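Local structure of trehalose-6-phosphate phosphatase (Candida albicans, 5DXF) at residues H136-L140 with A186-K190; V159-I163 with Y237-L241; Y180-N184 with Y206-L211; D199-I203 with W515-I520. The protein belongs to glycosyltransferase family 20, whose members share the GT-B architecture of two Rossmann-like domains. All coordinates share one frame; numbering follows the deposited sequence.

Contact 1: H136-L140 with A186-K190; sequences HPVWL and AYLNK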
# COMPACT_ATOMS: atom_id res chain seq x y z
N HIS A 136 6.70 4.91 20.63
CA HIS A 136 5.62 4.71 21.58
C HIS A 136 4.64 3.62 21.17
O HIS A 136 3.82 3.78 20.28
CB HIS A 136 4.91 6.04 21.81
CG HIS A 136 5.85 7.19 22.03
ND1 HIS A 136 5.50 8.28 22.79
CD2 HIS A 136 7.11 7.42 21.60
CE1 HIS A 136 6.51 9.14 22.82
NE2 HIS A 136 7.50 8.64 22.10
N PRO A 137 4.74 2.44 21.93
CA PRO A 137 3.89 1.35 21.46
C PRO A 137 2.62 1.13 22.29
O PRO A 137 2.42 1.84 23.26
CB PRO A 137 4.81 0.12 21.57
CG PRO A 137 5.85 0.46 22.60
CD PRO A 137 5.56 1.84 23.10
N VAL A 138 1.78 0.21 21.85
CA VAL A 138 0.56 -0.13 22.58
C VAL A 138 0.48 -1.63 22.71
O VAL A 138 0.89 -2.36 21.81
CB VAL A 138 -0.70 0.33 21.85
CG1 VAL A 138 -1.80 0.61 22.87
CG2 VAL A 138 -0.43 1.56 21.01
N TRP A 139 -0.05 -2.10 23.84
CA TRP A 139 -0.11 -3.53 24.10
C TRP A 139 -1.51 -4.02 24.38
O TRP A 139 -2.21 -3.46 25.22
CB TRP A 139 0.78 -3.90 25.28
CG TRP A 139 2.00 -3.09 25.34
CD1 TRP A 139 2.08 -1.78 25.69
CD2 TRP A 139 3.32 -3.51 25.01
NE1 TRP A 139 3.38 -1.36 25.61
CE2 TRP A 139 4.16 -2.40 25.19
CE3 TRP A 139 3.87 -4.71 24.58
CZ2 TRP A 139 5.52 -2.46 24.97
CZ3 TRP A 139 5.23 -4.77 24.35
CH2 TRP A 139 6.04 -3.65 24.55
N LEU A 140 -1.90 -5.09 23.70
CA LEU A 140 -3.13 -5.79 23.97
C LEU A 140 -2.75 -7.21 24.32
O LEU A 140 -1.97 -7.84 23.63
CB LEU A 140 -4.05 -5.77 22.76
CG LEU A 140 -4.61 -4.42 22.31
CD1 LEU A 140 -3.88 -3.24 22.93
CD2 LEU A 140 -4.56 -4.31 20.80
N ALA A 186 -6.99 2.52 23.34
CA ALA A 186 -5.61 2.37 23.78
C ALA A 186 -4.71 3.34 23.02
O ALA A 186 -3.83 3.96 23.63
CB ALA A 186 -5.14 0.94 23.59
N TYR A 187 -4.95 3.50 21.72
CA TYR A 187 -4.17 4.48 20.96
C TYR A 187 -4.32 5.88 21.57
O TYR A 187 -3.32 6.50 21.94
CB TYR A 187 -4.55 4.46 19.47
CG TYR A 187 -3.68 3.50 18.67
CD1 TYR A 187 -3.07 3.90 17.48
CD2 TYR A 187 -3.44 2.22 19.13
CE1 TYR A 187 -2.28 3.02 16.77
CE2 TYR A 187 -2.65 1.34 18.42
CZ TYR A 187 -2.07 1.74 17.25
OH TYR A 187 -1.28 0.85 16.56
N LEU A 188 -5.56 6.35 21.71
CA LEU A 188 -5.83 7.64 22.37
C LEU A 188 -5.14 7.76 23.73
O LEU A 188 -4.48 8.77 24.01
CB LEU A 188 -7.34 7.86 22.56
CG LEU A 188 -7.75 8.97 23.54
CD1 LEU A 188 -7.20 10.34 23.13
CD2 LEU A 188 -9.26 9.04 23.72
N ASN A 189 -5.32 6.74 24.56
CA ASN A 189 -4.69 6.63 25.87
C ASN A 189 -3.20 6.93 25.85
O ASN A 189 -2.72 7.82 26.56
CB ASN A 189 -4.94 5.23 26.45
CG ASN A 189 -4.14 4.95 27.71
OD1 ASN A 189 -2.96 4.59 27.65
ND2 ASN A 189 -4.78 5.12 28.86
N LYS A 190 -2.47 6.19 25.02
CA LYS A 190 -1.03 6.42 24.89
C LYS A 190 -0.69 7.83 24.36
O LYS A 190 0.19 8.51 24.93
CB LYS A 190 -0.42 5.36 23.97
CG LYS A 190 -0.73 3.93 24.38
CD LYS A 190 0.02 3.53 25.65
CE LYS A 190 -0.20 2.06 25.98
NZ LYS A 190 0.51 1.66 27.24

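Contact 2: V159-I163 with Y237-L241; sequences VFHYI and YFRCL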
# COMPACT_ATOMS: atom_id res chain seq x y z
N VAL A 159 -15.40 -4.02 2.55
CA VAL A 159 -16.31 -2.96 2.14
C VAL A 159 -15.58 -1.86 1.36
O VAL A 159 -16.03 -1.44 0.29
CB VAL A 159 -17.03 -2.33 3.35
CG1 VAL A 159 -17.76 -1.07 2.93
CG2 VAL A 159 -17.99 -3.33 3.97
N PHE A 160 -14.45 -1.41 1.88
CA PHE A 160 -13.68 -0.35 1.25
C PHE A 160 -13.18 -0.80 -0.11
O PHE A 160 -12.97 0.01 -1.00
CB PHE A 160 -12.52 0.08 2.12
CG PHE A 160 -12.92 0.91 3.29
CD1 PHE A 160 -12.07 1.85 3.80
CD2 PHE A 160 -14.14 0.74 3.87
CE1 PHE A 160 -12.44 2.62 4.88
CE2 PHE A 160 -14.52 1.49 4.96
CZ PHE A 160 -13.67 2.44 5.46
N HIS A 161 -12.98 -2.09 -0.24
CA HIS A 161 -12.54 -2.68 -1.48
C HIS A 161 -13.65 -3.22 -2.36
O HIS A 161 -13.39 -3.90 -3.34
CB HIS A 161 -11.49 -3.74 -1.23
CG HIS A 161 -10.23 -3.19 -0.67
ND1 HIS A 161 -10.08 -2.88 0.66
CD2 HIS A 161 -9.06 -2.86 -1.26
CE1 HIS A 161 -8.88 -2.39 0.87
NE2 HIS A 161 -8.23 -2.38 -0.28
N TYR A 162 -14.89 -2.88 -2.02
CA TYR A 162 -16.05 -3.34 -2.77
C TYR A 162 -16.19 -4.85 -2.82
O TYR A 162 -16.40 -5.43 -3.87
CB TYR A 162 -16.02 -2.78 -4.19
CG TYR A 162 -16.14 -1.28 -4.27
CD1 TYR A 162 -16.38 -0.52 -3.15
CD2 TYR A 162 -15.99 -0.63 -5.48
CE1 TYR A 162 -16.49 0.85 -3.23
CE2 TYR A 162 -16.10 0.74 -5.57
CZ TYR A 162 -16.34 1.47 -4.44
OH TYR A 162 -16.45 2.84 -4.54
N ILE A 163 -16.03 -5.49 -1.67
CA ILE A 163 -16.18 -6.94 -1.57
C ILE A 163 -17.33 -7.30 -0.63
O ILE A 163 -17.24 -7.10 0.58
CB ILE A 163 -14.89 -7.62 -1.07
CG1 ILE A 163 -13.74 -7.38 -2.05
CG2 ILE A 163 -15.12 -9.11 -0.85
CD1 ILE A 163 -12.39 -7.78 -1.50
N TYR A 237 -21.79 1.29 -0.85
CA TYR A 237 -21.08 0.25 -0.11
C TYR A 237 -20.90 0.62 1.35
O TYR A 237 -20.98 -0.23 2.23
CB TYR A 237 -19.72 -0.03 -0.76
CG TYR A 237 -19.74 -1.24 -1.66
CD1 TYR A 237 -19.56 -2.51 -1.13
CD2 TYR A 237 -19.94 -1.12 -3.02
CE1 TYR A 237 -19.57 -3.63 -1.94
CE2 TYR A 237 -19.95 -2.23 -3.85
CZ TYR A 237 -19.77 -3.48 -3.30
OH TYR A 237 -19.79 -4.59 -4.11
N PHE A 238 -20.67 1.91 1.61
CA PHE A 238 -20.38 2.36 2.97
C PHE A 238 -21.60 2.28 3.89
O PHE A 238 -21.45 2.10 5.10
CB PHE A 238 -19.84 3.79 2.95
CG PHE A 238 -19.29 4.25 4.27
CD1 PHE A 238 -18.03 3.86 4.67
CD2 PHE A 238 -20.05 5.05 5.11
CE1 PHE A 238 -17.52 4.27 5.89
CE2 PHE A 238 -19.55 5.46 6.33
CZ PHE A 238 -18.28 5.06 6.72
N ARG A 239 -22.79 2.38 3.31
CA ARG A 239 -24.03 2.35 4.07
C ARG A 239 -24.23 1.01 4.77
O ARG A 239 -24.94 0.92 5.75
CB ARG A 239 -25.21 2.66 3.15
CG ARG A 239 -25.32 4.13 2.78
CD ARG A 239 -26.75 4.63 2.80
NE ARG A 239 -27.58 3.95 1.81
CZ ARG A 239 -27.51 4.15 0.51
NH1 ARG A 239 -26.65 5.03 0.02
NH2 ARG A 239 -28.31 3.48 -0.30
N CYS A 240 -23.61 -0.02 4.24
CA CYS A 240 -23.76 -1.36 4.76
C CYS A 240 -23.29 -1.46 6.18
O CYS A 240 -23.80 -2.25 6.95
CB CYS A 240 -22.98 -2.34 3.90
SG CYS A 240 -23.49 -2.32 2.18
N LEU A 241 -22.32 -0.64 6.53
CA LEU A 241 -21.76 -0.71 7.85
C LEU A 241 -22.76 -0.27 8.90
O LEU A 241 -23.38 0.77 8.80
CB LEU A 241 -20.51 0.15 7.93
CG LEU A 241 -19.35 -0.25 7.02
CD1 LEU A 241 -18.28 0.82 7.04
CD2 LEU A 241 -18.78 -1.57 7.46

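Contact 3: Y180-N184 with Y206-L211; sequences YVKFN and YYLLLL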
# COMPACT_ATOMS: atom_id res chain seq x y z
N TYR A 180 -12.35 -3.39 18.32
CA TYR A 180 -11.97 -2.23 17.51
C TYR A 180 -11.94 -0.95 18.36
O TYR A 180 -10.93 -0.22 18.39
CB TYR A 180 -12.94 -2.07 16.33
CG TYR A 180 -12.48 -1.10 15.27
CD1 TYR A 180 -11.53 -1.47 14.33
CD2 TYR A 180 -13.00 0.18 15.21
CE1 TYR A 180 -11.10 -0.58 13.36
CE2 TYR A 180 -12.58 1.07 14.24
CZ TYR A 180 -11.64 0.69 13.32
OH TYR A 180 -11.22 1.57 12.35
N VAL A 181 -13.03 -0.72 19.08
CA VAL A 181 -13.13 0.44 19.97
C VAL A 181 -12.03 0.40 21.03
O VAL A 181 -11.43 1.43 21.33
CB VAL A 181 -14.51 0.52 20.66
CG1 VAL A 181 -14.55 1.67 21.65
CG2 VAL A 181 -15.62 0.67 19.63
N LYS A 182 -11.75 -0.79 21.58
CA LYS A 182 -10.68 -0.93 22.56
C LYS A 182 -9.32 -0.52 21.98
O LYS A 182 -8.57 0.24 22.60
CB LYS A 182 -10.59 -2.36 23.09
CG LYS A 182 -11.81 -2.83 23.87
CD LYS A 182 -11.38 -3.71 25.04
CE LYS A 182 -12.43 -4.75 25.38
NZ LYS A 182 -13.70 -4.15 25.89
N PHE A 183 -9.02 -1.04 20.80
CA PHE A 183 -7.82 -0.69 20.03
C PHE A 183 -7.64 0.82 19.94
O PHE A 183 -6.60 1.38 20.36
CB PHE A 183 -7.92 -1.30 18.63
CG PHE A 183 -6.62 -1.37 17.88
CD1 PHE A 183 -5.78 -2.45 18.06
CD2 PHE A 183 -6.27 -0.39 16.97
CE1 PHE A 183 -4.59 -2.54 17.37
CE2 PHE A 183 -5.07 -0.47 16.26
CZ PHE A 183 -4.23 -1.55 16.47
N ASN A 184 -8.65 1.49 19.38
CA ASN A 184 -8.64 2.95 19.28
C ASN A 184 -8.48 3.65 20.64
O ASN A 184 -7.77 4.66 20.76
CB ASN A 184 -9.92 3.44 18.61
CG ASN A 184 -9.97 3.13 17.13
OD1 ASN A 184 -9.71 3.99 16.29
ND2 ASN A 184 -10.31 1.89 16.80
N TYR A 206 -7.36 2.55 8.18
CA TYR A 206 -8.65 2.06 8.66
C TYR A 206 -8.71 1.58 10.10
O TYR A 206 -9.78 1.52 10.69
CB TYR A 206 -9.22 1.03 7.70
CG TYR A 206 -8.27 -0.08 7.34
CD1 TYR A 206 -7.24 0.14 6.45
CD2 TYR A 206 -8.41 -1.33 7.89
CE1 TYR A 206 -6.37 -0.88 6.12
CE2 TYR A 206 -7.55 -2.35 7.57
CZ TYR A 206 -6.53 -2.12 6.68
OH TYR A 206 -5.68 -3.14 6.37
N TYR A 207 -7.57 1.19 10.66
CA TYR A 207 -7.55 0.72 12.04
C TYR A 207 -7.83 1.86 13.02
O TYR A 207 -8.23 1.64 14.16
CB TYR A 207 -6.21 0.08 12.38
CG TYR A 207 -6.03 -1.34 11.87
CD1 TYR A 207 -6.06 -2.42 12.75
CD2 TYR A 207 -5.82 -1.60 10.52
CE1 TYR A 207 -5.89 -3.71 12.29
CE2 TYR A 207 -5.65 -2.89 10.06
CZ TYR A 207 -5.69 -3.94 10.95
OH TYR A 207 -5.52 -5.23 10.49
N LEU A 208 -7.63 3.09 12.55
CA LEU A 208 -7.68 4.26 13.41
C LEU A 208 -8.70 5.30 12.96
O LEU A 208 -8.50 6.50 13.15
CB LEU A 208 -6.29 4.88 13.49
CG LEU A 208 -5.23 3.89 13.98
CD1 LEU A 208 -3.85 4.54 14.04
CD2 LEU A 208 -5.63 3.32 15.33
N LEU A 209 -9.77 4.83 12.33
CA LEU A 209 -10.83 5.68 11.83
C LEU A 209 -11.57 6.42 12.93
O LEU A 209 -12.03 7.54 12.74
CB LEU A 209 -11.82 4.87 11.01
CG LEU A 209 -11.31 4.40 9.66
CD1 LEU A 209 -12.42 3.67 8.93
CD2 LEU A 209 -10.78 5.55 8.83
N LEU A 210 -11.73 5.75 14.06
CA LEU A 210 -12.39 6.32 15.22
C LEU A 210 -11.64 7.52 15.80
O LEU A 210 -12.25 8.47 16.27
CB LEU A 210 -12.55 5.26 16.30
CG LEU A 210 -13.63 4.21 16.04
CD1 LEU A 210 -13.88 3.34 17.26
CD2 LEU A 210 -14.91 4.89 15.58
N LEU A 211 -10.32 7.45 15.76
CA LEU A 211 -9.45 8.26 16.59
C LEU A 211 -9.52 9.78 16.47
O LEU A 211 -9.59 10.46 17.47
CB LEU A 211 -8.02 7.82 16.32
CG LEU A 211 -6.93 8.04 17.36
CD1 LEU A 211 -7.12 7.08 18.53
CD2 LEU A 211 -5.58 7.82 16.70

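Contact 4: D199-I203 with W515-I520; sequences DIIWI and WTSTFI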
# COMPACT_ATOMS: atom_id res chain seq x y z
N ASP A 199 1.57 19.86 19.59
CA ASP A 199 2.01 18.84 18.64
C ASP A 199 1.19 18.89 17.35
O ASP A 199 0.11 19.48 17.30
CB ASP A 199 1.90 17.43 19.24
CG ASP A 199 3.10 17.08 20.10
OD1 ASP A 199 4.25 17.32 19.62
OD2 ASP A 199 2.86 16.61 21.23
N ILE A 200 1.71 18.25 16.32
CA ILE A 200 0.98 18.03 15.09
C ILE A 200 0.76 16.51 15.01
O ILE A 200 1.69 15.73 15.22
CB ILE A 200 1.76 18.61 13.87
CG1 ILE A 200 0.93 18.53 12.59
CG2 ILE A 200 3.14 17.97 13.76
CD1 ILE A 200 1.67 19.05 11.38
N ILE A 201 -0.47 16.09 14.75
CA ILE A 201 -0.78 14.67 14.78
C ILE A 201 -1.11 14.12 13.41
O ILE A 201 -1.95 14.67 12.70
CB ILE A 201 -1.94 14.34 15.74
CG1 ILE A 201 -1.77 15.08 17.05
CG2 ILE A 201 -1.99 12.85 16.00
CD1 ILE A 201 -0.67 14.51 17.92
N TRP A 202 -0.45 13.03 13.04
CA TRP A 202 -0.70 12.37 11.79
C TRP A 202 -1.13 10.94 12.07
O TRP A 202 -0.44 10.23 12.77
CB TRP A 202 0.57 12.36 10.95
CG TRP A 202 0.33 12.11 9.52
CD1 TRP A 202 -0.76 11.52 8.98
CD2 TRP A 202 1.19 12.43 8.44
NE1 TRP A 202 -0.63 11.45 7.63
CE2 TRP A 202 0.56 12.01 7.27
CE3 TRP A 202 2.44 13.04 8.35
CZ2 TRP A 202 1.13 12.17 6.02
CZ3 TRP A 202 3.01 13.20 7.11
CH2 TRP A 202 2.35 12.77 5.96
N ILE A 203 -2.27 10.54 11.53
CA ILE A 203 -2.76 9.19 11.75
C ILE A 203 -3.08 8.49 10.44
O ILE A 203 -3.60 9.10 9.52
CB ILE A 203 -4.01 9.15 12.62
CG1 ILE A 203 -3.76 9.87 13.93
CG2 ILE A 203 -4.41 7.72 12.89
CD1 ILE A 203 -4.74 10.99 14.19
N TRP A 515 6.26 14.27 -0.65
CA TRP A 515 4.86 14.00 -0.36
C TRP A 515 4.62 14.20 1.11
O TRP A 515 3.66 14.83 1.52
CB TRP A 515 4.50 12.57 -0.78
CG TRP A 515 3.18 12.07 -0.25
CD1 TRP A 515 1.99 12.09 -0.88
CD2 TRP A 515 2.95 11.44 1.01
NE1 TRP A 515 1.02 11.53 -0.10
CE2 TRP A 515 1.59 11.12 1.07
CE3 TRP A 515 3.75 11.12 2.10
CZ2 TRP A 515 1.02 10.51 2.17
CZ3 TRP A 515 3.19 10.51 3.18
CH2 TRP A 515 1.84 10.21 3.21
N THR A 516 5.52 13.68 1.92
CA THR A 516 5.37 13.81 3.36
C THR A 516 5.49 15.27 3.80
O THR A 516 4.73 15.73 4.64
CB THR A 516 6.23 12.80 4.16
OG1 THR A 516 6.83 13.44 5.28
CG2 THR A 516 7.30 12.14 3.30
N SER A 517 6.43 16.00 3.22
CA SER A 517 6.56 17.41 3.52
C SER A 517 5.36 18.26 3.10
O SER A 517 4.86 19.05 3.88
CB SER A 517 7.84 17.95 2.87
OG SER A 517 7.81 19.35 2.71
N THR A 518 4.90 18.05 1.88
CA THR A 518 3.71 18.70 1.34
C THR A 518 2.48 18.48 2.22
O THR A 518 1.74 19.43 2.48
CB THR A 518 3.39 18.20 -0.09
OG1 THR A 518 4.57 18.28 -0.90
CG2 THR A 518 2.28 19.03 -0.71
N PHE A 519 2.28 17.25 2.68
CA PHE A 519 1.09 16.97 3.47
C PHE A 519 1.13 17.68 4.82
O PHE A 519 0.11 18.23 5.26
CB PHE A 519 0.88 15.47 3.67
CG PHE A 519 -0.48 15.13 4.19
CD1 PHE A 519 -1.59 15.24 3.37
CD2 PHE A 519 -0.66 14.74 5.51
CE1 PHE A 519 -2.86 14.94 3.85
CE2 PHE A 519 -1.92 14.44 5.99
CZ PHE A 519 -3.02 14.54 5.16
N ILE A 520 2.28 17.68 5.48
CA ILE A 520 2.42 18.38 6.75
C ILE A 520 2.11 19.86 6.53
O ILE A 520 1.34 20.48 7.29
CB ILE A 520 3.83 18.19 7.37
CG1 ILE A 520 4.00 16.75 7.88
CG2 ILE A 520 4.05 19.15 8.52
CD1 ILE A 520 5.42 16.20 7.77

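Contact 1: H136-L140 with A186-K190
V138 and A186 mark the tightly packed part of this contact, with the valine's two methyl branches divided between neighbouring residues of the helix. V138 CG1, set anti to the backbone N (chi1 -151°), points at A186 and reaches A186 CB at 3.4 Å. V138 CG2 goes instead to the ring of Y187, lying 3.4 Å from Y187 CE2 and 3.6 Å from Y187 CD2 and approaching obliquely to the ring plane. Y187 is steadied from beyond the pair: its OH hydrogen-bonds to the carbonyl of M37, and its ring stacks on F183. L140 is a more distant neighbour of the alanine, L140 CD1 lying 4.4 Å from A186 CB. The strand 136-138 is an outermost one of the main sheet in the Rossmann-like N-terminal half of the GT-B fold, and helix 173-194 packs on it running roughly antiparallel, with the short axes 8.7 Å apart at 148°. Toward the partly exposed side the fit is looser. The K190 chain bends at chi2 and lays its aliphatic part across V138, K190 CE lying 3.8 Å from V138 CG1. The ammonium group ends near the plane of the W139 indole, at its edge, with K190 NZ 4.1 Å from W139 CD1. No hydrogen bond joins the two segments here, and the W139 ring takes its cation-pi partner from another lysine, K121.

Contact 2: V159-I163 with Y237-L241
Y162 and Y237 lie nearly parallel as an offset stack, ring planes at 17° and centroids 4.7 Å apart. Y162 CD1 sits over one face of the Y237 ring, and the same face also receives the Y162 backbone: Y162 CA is 3.8 Å from the Y237 centroid, 20° off the ring normal, a CH-pi contact. This placement depends on how helix 147-160 ends. Y162, with positive phi, is the C-prime residue of a Schellman motif in which I163 N pairs with P158 O and Y162 N with V159 O, so the chain reverses just where the tyrosine meets its partner. One turn back, V159 spreads its branches over the other segment. V159 CG1 comes within 3.4 Å of Y237 O, and V159 CG2, anti to the carbonyl carbon, meets L241 CD2 at 4.0 Å. On the buried side F160 and F238 run side by side, pointing the same way; F160 CE2 reaches the edge of the F238 ring, 4.2 Å from F238 CE1. L241 CD1 approaches the edge of the F160 ring, while F232 meets both phenylalanines. The Y162 hydroxyl is bonded to S234 N, and R434 makes a cation-pi contact with the Y162 ring. With no clear hydrogen bond crossing between the segments, the end of helix 147-160 is held to Y237 by ring stacking and to F238 and L241 by apolar packing.

Contact 3: Y180-N184 with Y206-L211
The Y180 ring meets the loop at its edge, where L210 CG packs 3.8 Å from Y180 CE2, while N184 ND2 sits over one face, toward the rim. Helix 173-194 is fitted here onto the loop that follows strand 200-204 of the Rossmann-like sheet and leads into helix 211-218. The phenol end of Y180 faces the backbone of Y206 and Y207, but its spacing from the Y206 carbonyl is too short in the model to be interpreted. F183, one helical turn along, takes L208 CD2 at its ring edge, 3.9 Å from F183 CE2, and meets the Y207 ring obliquely, with planes at 53°. Between the two aromatic groups, the N184 amide is held by its own helix: N184 ND2 donates to Y180 O at 2.7 Å, with an N-H...O angle of 165°, from above the carbonyl plane, and that oxygen also accepts N184 N. The bond fixes the amide's rotation and turns OD1 toward the loop, against L210 CB. Y206 and Y207 direct their hydroxyls away to a shared partner, E153 OE2. V181 adds a methyl to the L210 side, V181 CG2 lying 4.0 Å from L210 CD1.

Contact 4: D199-I203 with W515-I520
Strand 200-203, bearing I200 and W202, passes helix 515-520 with the short axes 11.4 Å apart and their N-to-C directions at 124°. The strand lies within the parallel part of the Rossmann-like N-terminal sheet. Helix 512-526, the last modelled helix of this fragment, packs back against that domain, consistent with the C-terminal crossover of GT-B folds. Side chains span the gap, chiefly the W202 indole, whose CG is anti to the backbone N and which reaches out from the strand into an aromatic cluster with W515 and F519. F519 lies over one face of the indole toward the rim, slid so that its ring and the six-membered ring of W202 barely overlap, with centroids 4.9 Å apart; the closest carbon spacing in this pair is a model error. The W515 ring meets the end of the indole obliquely, planes at 32° and centroids of the six-membered rings 5.4 Å apart. W515 is itself fixed by a hydrogen bond from NE1 to L297 O and by an edge-to-face contact with F227. Near the opposite end of the helix segment, I520 divides its branches: I520 CG1 packs 3.8 Å from W202 CZ3, and I520 CG2 meets I200 CD1 at 3.7 Å.

How the contacts relate
Contacts 3 and 4 are buried, whereas contacts 1 and 2 are partly exposed. Contacts 1 and 3 share helix 173-194 and touch, with L208 and L211 packing on Y187; contact 3 then reaches contact 4 through L208 and L211 on I203. Contacts 1 and 4 use the same sheet, one at an outermost strand with aliphatic and lysine packing, the other at an inner strand with an aromatic cluster. Contact 2 stands apart, joining the end of helix 147-160 to helix 235-238 and the turn after it, through stacked tyrosines and apolar side chains, and touches contact 3 where F160 meets L209. No clear hydrogen bond crosses any of the four, though contact 3 has an internally bonded asparagine at its centre.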